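Local coordinates for protein tRNA-5-methyluridine(54) 2-sulfurtransferase (Pyrococcus horikoshii, PDB 3VRH) that catalyses the ATP-dependent 2-thiolation of 5-methyluridine 54 in the T loop of tRNAs, a modification that stabilises tRNAs at high temperature, at residues Ala143-Phe148 with Ile296-Ser301; Pro104-Arg109 with Ser301-Glu306; Ala94-Lys99 with Gly212-Val217; Glu28-Lys33 with Lys194-Val199. One frame throughout, in Å; residues are numbered along the deposited sequence.

Interaction 1: residues Ala143-Phe148 with Ile296-Ser301; sequences AYDNGF and INFKVS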
# COMPACT_ATOMS: atom_id res chain seq x y z
N ALA A 143 -15.98 -29.76 -0.44
CA ALA A 143 -16.82 -29.28 -1.52
C ALA A 143 -16.70 -30.24 -2.70
O ALA A 143 -17.69 -30.54 -3.37
CB ALA A 143 -16.39 -27.88 -1.95
N TYR A 144 -15.49 -30.71 -2.94
CA TYR A 144 -15.20 -31.53 -4.10
C TYR A 144 -15.81 -32.92 -3.94
O TYR A 144 -16.58 -33.36 -4.80
CB TYR A 144 -13.69 -31.61 -4.32
CG TYR A 144 -13.26 -32.69 -5.28
CD1 TYR A 144 -13.57 -32.62 -6.63
CD2 TYR A 144 -12.53 -33.80 -4.84
CE1 TYR A 144 -13.19 -33.62 -7.52
CE2 TYR A 144 -12.14 -34.81 -5.71
CZ TYR A 144 -12.47 -34.70 -7.05
OH TYR A 144 -12.08 -35.70 -7.92
N ASP A 145 -15.46 -33.58 -2.84
CA ASP A 145 -15.98 -34.91 -2.50
C ASP A 145 -17.49 -35.01 -2.54
O ASP A 145 -18.03 -36.07 -2.84
CB ASP A 145 -15.53 -35.31 -1.10
CG ASP A 145 -14.08 -35.71 -1.05
OD1 ASP A 145 -13.47 -35.82 -2.13
OD2 ASP A 145 -13.56 -35.93 0.06
N ASN A 146 -18.17 -33.92 -2.23
CA ASN A 146 -19.63 -33.94 -2.13
C ASN A 146 -20.32 -33.32 -3.33
O ASN A 146 -21.53 -33.12 -3.31
CB ASN A 146 -20.10 -33.25 -0.84
CG ASN A 146 -19.84 -34.09 0.39
OD1 ASN A 146 -20.63 -34.98 0.70
ND2 ASN A 146 -18.73 -33.83 1.09
N GLY A 147 -19.54 -33.00 -4.36
CA GLY A 147 -20.11 -32.48 -5.60
C GLY A 147 -20.71 -31.08 -5.55
O GLY A 147 -21.62 -30.76 -6.32
N PHE A 148 -20.20 -30.23 -4.65
CA PHE A 148 -20.65 -28.84 -4.61
C PHE A 148 -20.11 -28.10 -5.83
O PHE A 148 -19.05 -28.44 -6.34
CB PHE A 148 -20.23 -28.14 -3.32
CG PHE A 148 -21.06 -28.54 -2.13
CD1 PHE A 148 -22.24 -27.88 -1.84
CD2 PHE A 148 -20.66 -29.61 -1.33
CE1 PHE A 148 -23.01 -28.26 -0.77
CE2 PHE A 148 -21.43 -29.99 -0.26
CZ PHE A 148 -22.61 -29.31 0.03
N ILE A 296 -8.30 -38.47 2.72
CA ILE A 296 -9.46 -38.31 3.58
C ILE A 296 -10.71 -38.19 2.72
O ILE A 296 -10.77 -37.38 1.79
CB ILE A 296 -9.35 -37.09 4.49
CG1 ILE A 296 -8.09 -37.19 5.34
CG2 ILE A 296 -10.58 -36.99 5.38
CD1 ILE A 296 -7.72 -35.90 6.00
N ASN A 297 -11.69 -39.02 3.03
CA ASN A 297 -12.94 -39.04 2.28
C ASN A 297 -13.97 -38.19 3.00
O ASN A 297 -14.43 -38.57 4.07
CB ASN A 297 -13.44 -40.48 2.16
CG ASN A 297 -14.53 -40.62 1.12
OD1 ASN A 297 -15.08 -39.64 0.63
ND2 ASN A 297 -14.85 -41.87 0.78
N PHE A 298 -14.31 -37.03 2.43
CA PHE A 298 -15.26 -36.12 3.08
C PHE A 298 -16.70 -36.30 2.63
O PHE A 298 -17.59 -35.56 3.06
CB PHE A 298 -14.84 -34.66 2.92
CG PHE A 298 -13.64 -34.29 3.73
CD1 PHE A 298 -13.75 -34.13 5.10
CD2 PHE A 298 -12.42 -34.10 3.14
CE1 PHE A 298 -12.66 -33.79 5.85
CE2 PHE A 298 -11.32 -33.76 3.88
CZ PHE A 298 -11.43 -33.60 5.24
N LYS A 299 -16.92 -37.29 1.76
CA LYS A 299 -18.26 -37.64 1.32
C LYS A 299 -19.21 -37.93 2.50
O LYS A 299 -18.87 -38.68 3.42
CB LYS A 299 -18.20 -38.85 0.38
CG LYS A 299 -19.56 -39.32 -0.09
CD LYS A 299 -20.25 -38.29 -0.97
CE LYS A 299 -21.56 -38.84 -1.53
NZ LYS A 299 -22.64 -38.86 -0.50
N VAL A 300 -20.39 -37.32 2.46
CA VAL A 300 -21.37 -37.56 3.51
C VAL A 300 -22.74 -37.83 2.89
O VAL A 300 -23.08 -37.31 1.82
CB VAL A 300 -21.47 -36.37 4.51
CG1 VAL A 300 -20.16 -36.18 5.27
CG2 VAL A 300 -21.88 -35.09 3.81
N SER A 301 -23.54 -38.63 3.57
CA SER A 301 -24.90 -38.91 3.10
C SER A 301 -25.94 -38.16 3.91
O SER A 301 -27.11 -38.15 3.55
CB SER A 301 -25.19 -40.42 3.12
OG SER A 301 -24.72 -41.02 4.31

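Interaction 2: residues Pro104-Arg109 with Ser301-Glu306; sequences PLHIVR and SSTDEE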
# COMPACT_ATOMS: atom_id res chain seq x y z
N PRO A 104 -28.64 -26.74 6.18
CA PRO A 104 -27.97 -27.93 6.70
C PRO A 104 -26.52 -27.59 7.08
O PRO A 104 -25.84 -26.87 6.33
CB PRO A 104 -27.94 -28.89 5.49
CG PRO A 104 -28.94 -28.33 4.51
CD PRO A 104 -28.99 -26.85 4.75
N LEU A 105 -26.05 -28.10 8.21
CA LEU A 105 -24.69 -27.80 8.64
C LEU A 105 -23.89 -29.08 8.80
O LEU A 105 -24.27 -29.99 9.54
CB LEU A 105 -24.69 -27.01 9.95
CG LEU A 105 -23.34 -26.88 10.66
CD1 LEU A 105 -22.32 -26.13 9.79
CD2 LEU A 105 -23.56 -26.18 11.98
N HIS A 106 -22.79 -29.15 8.07
CA HIS A 106 -21.87 -30.27 8.17
C HIS A 106 -20.73 -29.86 9.06
O HIS A 106 -20.29 -28.70 9.03
CB HIS A 106 -21.34 -30.63 6.80
CG HIS A 106 -22.40 -30.77 5.76
ND1 HIS A 106 -23.17 -31.91 5.63
CD2 HIS A 106 -22.84 -29.91 4.80
CE1 HIS A 106 -24.03 -31.75 4.63
NE2 HIS A 106 -23.85 -30.54 4.11
N ILE A 107 -20.23 -30.79 9.86
CA ILE A 107 -19.11 -30.48 10.74
C ILE A 107 -17.93 -31.41 10.55
O ILE A 107 -18.09 -32.64 10.54
CB ILE A 107 -19.53 -30.49 12.21
CG1 ILE A 107 -20.75 -29.59 12.42
CG2 ILE A 107 -18.35 -30.06 13.10
CD1 ILE A 107 -21.47 -29.81 13.74
N VAL A 108 -16.75 -30.81 10.38
CA VAL A 108 -15.48 -31.51 10.40
C VAL A 108 -14.66 -31.05 11.61
O VAL A 108 -14.34 -29.86 11.76
CB VAL A 108 -14.67 -31.24 9.13
CG1 VAL A 108 -13.30 -31.92 9.20
CG2 VAL A 108 -15.43 -31.71 7.91
N ARG A 109 -14.30 -32.00 12.46
CA ARG A 109 -13.50 -31.72 13.63
C ARG A 109 -12.05 -32.09 13.32
O ARG A 109 -11.72 -33.26 13.18
CB ARG A 109 -14.02 -32.49 14.83
CG ARG A 109 -15.48 -32.24 15.13
CD ARG A 109 -15.67 -31.87 16.58
NE ARG A 109 -17.06 -31.56 16.92
CZ ARG A 109 -17.76 -32.20 17.85
NH1 ARG A 109 -17.21 -33.20 18.53
NH2 ARG A 109 -19.02 -31.86 18.10
N SER A 301 -23.54 -38.63 3.57
CA SER A 301 -24.90 -38.91 3.10
C SER A 301 -25.94 -38.16 3.91
O SER A 301 -27.11 -38.15 3.55
CB SER A 301 -25.19 -40.42 3.12
OG SER A 301 -24.72 -41.02 4.31
N SER A 302 -25.50 -37.53 5.00
CA SER A 302 -26.42 -36.84 5.92
C SER A 302 -25.67 -35.97 6.93
O SER A 302 -24.44 -35.95 6.95
CB SER A 302 -27.24 -37.87 6.68
OG SER A 302 -26.38 -38.77 7.36
N THR A 303 -26.43 -35.28 7.77
CA THR A 303 -25.85 -34.47 8.84
C THR A 303 -26.14 -35.12 10.19
O THR A 303 -27.09 -35.92 10.34
CB THR A 303 -26.45 -33.06 8.86
OG1 THR A 303 -27.85 -33.13 9.15
CG2 THR A 303 -26.26 -32.38 7.51
N ASP A 304 -25.34 -34.75 11.18
CA ASP A 304 -25.59 -35.18 12.55
C ASP A 304 -26.99 -34.78 13.01
O ASP A 304 -27.64 -35.51 13.77
CB ASP A 304 -24.54 -34.58 13.49
CG ASP A 304 -23.12 -34.96 13.11
OD1 ASP A 304 -22.86 -36.12 12.71
OD2 ASP A 304 -22.25 -34.07 13.22
N GLU A 305 -27.46 -33.62 12.55
CA GLU A 305 -28.76 -33.09 12.92
C GLU A 305 -29.91 -33.70 12.12
O GLU A 305 -31.06 -33.73 12.59
CB GLU A 305 -28.78 -31.55 12.81
CG GLU A 305 -28.08 -30.84 13.97
CD GLU A 305 -28.72 -31.13 15.33
OE1 GLU A 305 -29.73 -30.46 15.67
OE2 GLU A 305 -28.24 -32.02 16.06
N GLU A 306 -29.62 -34.20 10.93
CA GLU A 306 -30.64 -34.92 10.18
C GLU A 306 -30.12 -36.24 9.65
O GLU A 306 -29.95 -36.41 8.44
CB GLU A 306 -31.20 -34.05 9.07
CG GLU A 306 -32.03 -32.91 9.59
CD GLU A 306 -31.87 -31.66 8.76
OE1 GLU A 306 -30.88 -30.91 9.00
OE2 GLU A 306 -32.73 -31.44 7.87
O HOH W 1 -28.09 -29.41 10.18
O HOH W 2 -23.09 -32.69 10.46
O HOH W 3 -22.66 -33.95 7.52

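Interaction 3: residues Ala94-Lys99 with Gly212-Val217; sequences AKKQCK and GLEYIV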
# COMPACT_ATOMS: atom_id res chain seq x y z
N ALA A 94 -21.86 -21.47 15.42
CA ALA A 94 -22.13 -21.86 14.05
C ALA A 94 -23.44 -22.66 13.96
O ALA A 94 -24.27 -22.39 13.08
CB ALA A 94 -20.96 -22.66 13.49
N LYS A 95 -23.65 -23.61 14.87
CA LYS A 95 -24.91 -24.38 14.89
C LYS A 95 -26.14 -23.50 15.05
O LYS A 95 -27.10 -23.61 14.28
CB LYS A 95 -24.86 -25.47 15.95
CG LYS A 95 -24.04 -26.67 15.50
CD LYS A 95 -23.42 -27.44 16.66
CE LYS A 95 -24.45 -27.98 17.62
NZ LYS A 95 -23.76 -28.72 18.71
N LYS A 96 -26.11 -22.62 16.03
CA LYS A 96 -27.22 -21.70 16.23
C LYS A 96 -27.49 -20.84 14.99
O LYS A 96 -28.64 -20.68 14.58
CB LYS A 96 -26.98 -20.84 17.47
CG LYS A 96 -28.15 -19.92 17.78
CD LYS A 96 -28.02 -19.25 19.16
CE LYS A 96 -29.38 -18.74 19.65
NZ LYS A 96 -29.30 -18.12 21.01
N GLN A 97 -26.43 -20.30 14.39
CA GLN A 97 -26.58 -19.56 13.14
C GLN A 97 -27.28 -20.36 12.04
O GLN A 97 -28.20 -19.87 11.39
CB GLN A 97 -25.21 -19.08 12.64
CG GLN A 97 -24.59 -17.97 13.49
CD GLN A 97 -23.10 -17.84 13.27
OE1 GLN A 97 -22.51 -18.50 12.40
NE2 GLN A 97 -22.47 -16.97 14.06
N CYS A 98 -26.83 -21.58 11.79
CA CYS A 98 -27.42 -22.38 10.72
C CYS A 98 -28.87 -22.80 11.02
O CYS A 98 -29.69 -22.93 10.11
CB CYS A 98 -26.53 -23.59 10.39
SG CYS A 98 -24.87 -23.08 9.71
N LYS A 99 -29.19 -22.98 12.30
CA LYS A 99 -30.57 -23.24 12.71
C LYS A 99 -31.43 -22.03 12.35
O LYS A 99 -32.50 -22.15 11.76
CB LYS A 99 -30.64 -23.49 14.22
CG LYS A 99 -31.10 -24.88 14.63
CD LYS A 99 -29.95 -25.89 14.67
CE LYS A 99 -30.47 -27.31 14.94
NZ LYS A 99 -31.28 -27.85 13.80
N GLY A 212 -30.52 -10.59 13.99
CA GLY A 212 -30.45 -11.39 15.20
C GLY A 212 -29.43 -12.52 15.15
O GLY A 212 -29.54 -13.49 15.89
N LEU A 213 -28.44 -12.38 14.27
CA LEU A 213 -27.32 -13.30 14.24
C LEU A 213 -26.33 -12.97 15.36
O LEU A 213 -25.93 -11.83 15.53
CB LEU A 213 -26.62 -13.25 12.88
CG LEU A 213 -27.24 -14.04 11.73
CD1 LEU A 213 -26.67 -13.52 10.40
CD2 LEU A 213 -26.99 -15.56 11.88
N GLU A 214 -25.95 -13.99 16.12
CA GLU A 214 -24.92 -13.87 17.14
C GLU A 214 -23.67 -14.61 16.68
O GLU A 214 -23.75 -15.66 16.04
CB GLU A 214 -25.41 -14.47 18.46
CG GLU A 214 -26.76 -13.96 18.93
CD GLU A 214 -27.41 -14.94 19.91
OE1 GLU A 214 -27.04 -14.92 21.11
OE2 GLU A 214 -28.26 -15.74 19.47
N TYR A 215 -22.51 -14.06 17.00
CA TYR A 215 -21.26 -14.58 16.46
C TYR A 215 -20.10 -14.39 17.41
O TYR A 215 -20.15 -13.55 18.31
CB TYR A 215 -20.95 -13.89 15.12
CG TYR A 215 -20.99 -12.38 15.19
CD1 TYR A 215 -22.16 -11.67 14.91
CD2 TYR A 215 -19.86 -11.67 15.53
CE1 TYR A 215 -22.18 -10.27 14.98
CE2 TYR A 215 -19.87 -10.28 15.60
CZ TYR A 215 -21.03 -9.59 15.33
OH TYR A 215 -21.01 -8.22 15.40
N ILE A 216 -19.05 -15.16 17.19
CA ILE A 216 -17.79 -14.98 17.90
C ILE A 216 -16.95 -13.93 17.17
O ILE A 216 -17.16 -13.66 15.99
CB ILE A 216 -17.00 -16.31 17.95
CG1 ILE A 216 -16.41 -16.62 16.58
CG2 ILE A 216 -17.91 -17.45 18.39
CD1 ILE A 216 -15.98 -18.07 16.41
N VAL A 217 -15.99 -13.34 17.88
CA VAL A 217 -15.08 -12.38 17.26
C VAL A 217 -13.83 -13.01 16.65
O VAL A 217 -13.32 -12.52 15.63
CB VAL A 217 -14.60 -11.31 18.25
CG1 VAL A 217 -13.94 -10.18 17.49
CG2 VAL A 217 -15.75 -10.78 19.07

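Interaction 4: residues Glu28-Lys33 with Lys194-Val199; sequences EYFERK and KPLYEV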
# COMPACT_ATOMS: atom_id res chain seq x y z
N GLU A 28 -32.83 -4.56 3.26
CA GLU A 28 -33.13 -4.57 1.83
C GLU A 28 -31.97 -4.02 1.00
O GLU A 28 -31.56 -4.63 0.01
CB GLU A 28 -34.41 -3.77 1.56
CG GLU A 28 -34.75 -3.62 0.09
CD GLU A 28 -36.15 -3.05 -0.15
OE1 GLU A 28 -36.77 -2.51 0.79
OE2 GLU A 28 -36.63 -3.14 -1.30
N TYR A 29 -31.44 -2.87 1.40
CA TYR A 29 -30.26 -2.31 0.72
C TYR A 29 -29.11 -3.33 0.72
O TYR A 29 -28.45 -3.54 -0.31
CB TYR A 29 -29.85 -0.99 1.38
CG TYR A 29 -28.38 -0.63 1.24
CD1 TYR A 29 -27.46 -1.07 2.19
CD2 TYR A 29 -27.92 0.16 0.19
CE1 TYR A 29 -26.12 -0.75 2.08
CE2 TYR A 29 -26.58 0.50 0.07
CZ TYR A 29 -25.68 0.03 1.03
OH TYR A 29 -24.33 0.33 0.95
N PHE A 30 -28.89 -3.98 1.85
CA PHE A 30 -27.73 -4.87 1.97
C PHE A 30 -27.92 -6.09 1.06
O PHE A 30 -27.00 -6.49 0.34
CB PHE A 30 -27.57 -5.30 3.43
CG PHE A 30 -26.31 -6.08 3.71
CD1 PHE A 30 -26.28 -7.45 3.58
CD2 PHE A 30 -25.16 -5.43 4.19
CE1 PHE A 30 -25.13 -8.17 3.88
CE2 PHE A 30 -24.01 -6.16 4.48
CZ PHE A 30 -24.01 -7.53 4.32
N GLU A 31 -29.12 -6.64 1.10
CA GLU A 31 -29.44 -7.81 0.30
C GLU A 31 -29.38 -7.50 -1.20
O GLU A 31 -28.88 -8.30 -2.00
CB GLU A 31 -30.83 -8.34 0.71
CG GLU A 31 -30.87 -8.96 2.11
CD GLU A 31 -32.22 -8.79 2.82
OE1 GLU A 31 -32.28 -8.91 4.06
OE2 GLU A 31 -33.22 -8.53 2.13
N ARG A 32 -29.88 -6.32 -1.58
CA ARG A 32 -29.78 -5.88 -2.97
C ARG A 32 -28.33 -5.71 -3.42
O ARG A 32 -27.96 -6.17 -4.50
CB ARG A 32 -30.52 -4.56 -3.17
CG ARG A 32 -32.01 -4.68 -3.11
CD ARG A 32 -32.67 -3.31 -3.10
NE ARG A 32 -34.12 -3.40 -3.14
CZ ARG A 32 -34.83 -3.56 -4.25
NH1 ARG A 32 -34.21 -3.63 -5.43
NH2 ARG A 32 -36.15 -3.64 -4.19
N LYS A 33 -27.53 -5.04 -2.60
CA LYS A 33 -26.11 -4.86 -2.93
C LYS A 33 -25.41 -6.20 -3.16
O LYS A 33 -24.67 -6.38 -4.12
CB LYS A 33 -25.40 -4.08 -1.83
CG LYS A 33 -23.98 -3.66 -2.20
CD LYS A 33 -23.56 -2.42 -1.41
CE LYS A 33 -23.07 -1.29 -2.33
NZ LYS A 33 -22.74 -0.00 -1.59
N LYS A 194 -16.87 -14.51 -3.41
CA LYS A 194 -16.97 -13.60 -2.27
C LYS A 194 -18.16 -12.67 -2.52
O LYS A 194 -18.00 -11.56 -3.06
CB LYS A 194 -15.67 -12.77 -2.11
CG LYS A 194 -14.45 -13.61 -1.72
CD LYS A 194 -13.16 -12.79 -1.64
CE LYS A 194 -11.99 -13.70 -1.27
NZ LYS A 194 -10.72 -12.95 -1.03
N PRO A 195 -19.37 -13.13 -2.16
CA PRO A 195 -20.59 -12.33 -2.36
C PRO A 195 -20.64 -11.03 -1.55
O PRO A 195 -21.39 -10.12 -1.91
CB PRO A 195 -21.70 -13.28 -1.88
CG PRO A 195 -21.09 -14.67 -1.94
CD PRO A 195 -19.65 -14.48 -1.64
N LEU A 196 -19.88 -10.94 -0.47
CA LEU A 196 -19.87 -9.74 0.33
C LEU A 196 -18.77 -8.77 -0.11
O LEU A 196 -18.42 -7.84 0.62
CB LEU A 196 -19.69 -10.08 1.81
CG LEU A 196 -20.72 -11.00 2.45
CD1 LEU A 196 -20.54 -10.98 3.97
CD2 LEU A 196 -22.17 -10.62 2.04
N TYR A 197 -18.24 -9.00 -1.31
CA TYR A 197 -17.15 -8.18 -1.85
C TYR A 197 -17.34 -6.67 -1.74
O TYR A 197 -16.37 -5.95 -1.55
CB TYR A 197 -16.87 -8.55 -3.31
CG TYR A 197 -15.45 -8.22 -3.77
CD1 TYR A 197 -14.37 -8.99 -3.34
CD2 TYR A 197 -15.21 -7.17 -4.65
CE1 TYR A 197 -13.07 -8.70 -3.75
CE2 TYR A 197 -13.91 -6.87 -5.08
CZ TYR A 197 -12.84 -7.64 -4.63
OH TYR A 197 -11.54 -7.35 -5.06
N GLU A 198 -18.57 -6.20 -1.87
CA GLU A 198 -18.80 -4.75 -1.99
C GLU A 198 -19.48 -4.12 -0.79
O GLU A 198 -19.73 -2.90 -0.78
CB GLU A 198 -19.57 -4.41 -3.27
CG GLU A 198 -18.88 -4.91 -4.54
CD GLU A 198 -19.58 -4.43 -5.80
OE1 GLU A 198 -20.51 -5.13 -6.27
OE2 GLU A 198 -19.21 -3.36 -6.31
N VAL A 199 -19.79 -4.93 0.22
CA VAL A 199 -20.32 -4.39 1.46
C VAL A 199 -19.16 -4.16 2.44
O VAL A 199 -18.15 -4.86 2.38
CB VAL A 199 -21.41 -5.28 2.10
CG1 VAL A 199 -22.64 -5.32 1.24
CG2 VAL A 199 -20.86 -6.70 2.34
O HOH W 4 -21.03 -1.06 0.42

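Interaction 1: residues Ala143-Phe148 with Ile296-Ser301
N146 and D145, at the end of a helix, hold the loop 296-301 by its backbone. The side chain of N146 can be followed outward from CB. Its CG lies anti to the carbonyl carbon (chi1 -74°), which sets the amide between the loop and the last turn of its own helix; CG itself is 3.8 Å from F298 O. OD1 is the acceptor end: V300 N reaches it at 2.9 Å, in the carbonyl plane and on a lone pair, while V300 CG2 packs beside the same oxygen at 3.4 Å. ND2 is the donor end and reaches F298 O at 2.9 Å; the carbonyl oxygen lies near the amide plane of N146, whereas the nitrogen stands above the carbonyl plane of F298. Because one amide grips the N-H and the C=O two residues apart, its rotation is fixed; a second bond from ND2 goes back to F142 O.

D145 works one step earlier along the loop. Its OD2 accepts from F298 N at 2.7 Å on the anti side, with an N-H...O angle of 162°, and also lies at the edge of the F298 ring. K141 adds a salt bridge to this oxygen. An Asx turn, K299 N to N297 OD1 at 3.2 Å, shapes the loop locally.

G147 closes helix 127-145 with a Schellman motif. The F298 ring rests on I138, K141 and F142 of that helix and on V108 of strand 105-109, while V300 meets H106.

Interaction 2: residues Pro104-Arg109 with Ser301-Glu306
The backbones approach most closely at H106 and T303, their CA atoms 5.8 Å apart; direct hydrogen bonds between the segments are absent, and three waters link them instead. T303 carries the apolar part of the contact. Its CG2 lies 3.7 Å from L105 O and 3.6 Å from H106 ND1, coming to the imidazole obliquely, with the two side chains at about a right angle. With chi1 at 64°, T303 OG1 turns back to its own chain and accepts from E306 N at 2.7 Å, an ST motif.

Water carries the polar part. One molecule lies in the plane of the H106 ring, 2.8 Å from ND1, and donates to S302 O at 2.7 Å. A second donates to L105 O and accepts from D304 N, with a weak further bond to D304 OD2. The third accepts from L105 N at 3.1 Å and reaches E306 OE1 weakly.

The other imidazole nitrogen, H106 NE2, is hydrogen-bonded to E75 OE1, and the ring also meets that of F142. Strand 105-109 is an edge strand of the mixed sheet within this chain: its parallel neighbour is strand 73-80, helix 87-101 packs on L105 and I107, and the C-terminal segment runs along its outer side.

Interaction 3: residues Ala94-Lys99 with Gly212-Val217
Q97 and K96, adjacent on helix 87-101, both reach E214, one at its backbone and the other at its carboxylate. The hydrogen bond from Q97 NE2 to E214 O is 2.7 Å long and almost straight (N-H...O 174°). The carbonyl oxygen lies in the amide plane of Q97, while the donor is tilted 22° from the carbonyl plane of E214. NE2 also donates to G56 O, which makes the carboxamide a link between two chain segments.

The salt bridge is more exposed. An extended K96 chain, its CG anti to the backbone N (chi1 -176°), brings NZ to 3.0 Å from E214 OE2, on the syn lone pair.

The apolar contact is Q97 CG against L213 CD2 at 3.8 Å, their side chains at about a right angle. Separately, Y215 CB is a van der Waals neighbour of Q97 NE2 at 3.6 Å. With an alanine at Q97, the carbonyls of E214 and G56 would probably lose a shared donor and L213 CD2 the CG methylene it packs on.

L213 also packs on helix 58-69 and helix 201-211, and I216 pairs by backbone with G56. A53, S55 and G57, close to G56 in the chain, line the bicine pocket. The contact thus ties helix 87-101 and the loop 212-217 to G56, in the PP-loop of a HUP-fold ATPase.

Interaction 4: residues Glu28-Lys33 with Lys194-Val199
F30 and V199 meet at about a right angle, the valine coming over one face of the phenyl ring. V199 CG1 stands 4.0 Å from the centroid of the F30 ring and 28° off its normal, the geometry of a CH-pi contact, and is 3.6 Å from F30 CE2. The ring gets there because its CG is anti to the backbone N (chi1 -172°). L196 CD2 adds a looser contact with F30 CZ at 4.3 Å, oblique to the ring.

K33, one helical turn on from F30, runs past V199 in the opposite direction. Its CD touches V199 CG1 at 4.0 Å, so the aliphatic chain packs on the valine while the amine travels on. NZ donates to Y29 OH (3.0 Å) and to a water 2.8 Å away that in turn donates to E198 O. With a leucine in place of K33, the water and Y29 OH would probably lose the amine between them, severing the bridge to E198 O.

Two overlapping type I turns, K194 to Y197 and L196 to V199, present L196 and V199 to the helix. Helix 201-211 covers the cluster through V204, and Y207 stacks on F30. The side chain of L196 comes about 4 Å from G154, a residue of the ATP site; the buried seam joins helix 23-40, whose first turn supplies the zinc ligand H25, to the catalytic PP-loop domain.

In the fold
Interactions 1 and 2 are surface contacts of one C-terminal segment: they share S301, and both lie against strand 105-109 at the edge of the sheet. Interaction 1 holds the segment by direct side-chain bonds to the backbone, interaction 2 mainly through waters. Interaction 3 is partly buried and combines a salt bridge with an amide-to-carbonyl bond; it meets interaction 2 where L105 packs on K95 and C98, strand 105-109 following helix 87-101. Interaction 4 is the buried one and relies on apolar contact, with a single water bridge. It touches none of the others; its centre lies about 19 Å from that of interaction 3.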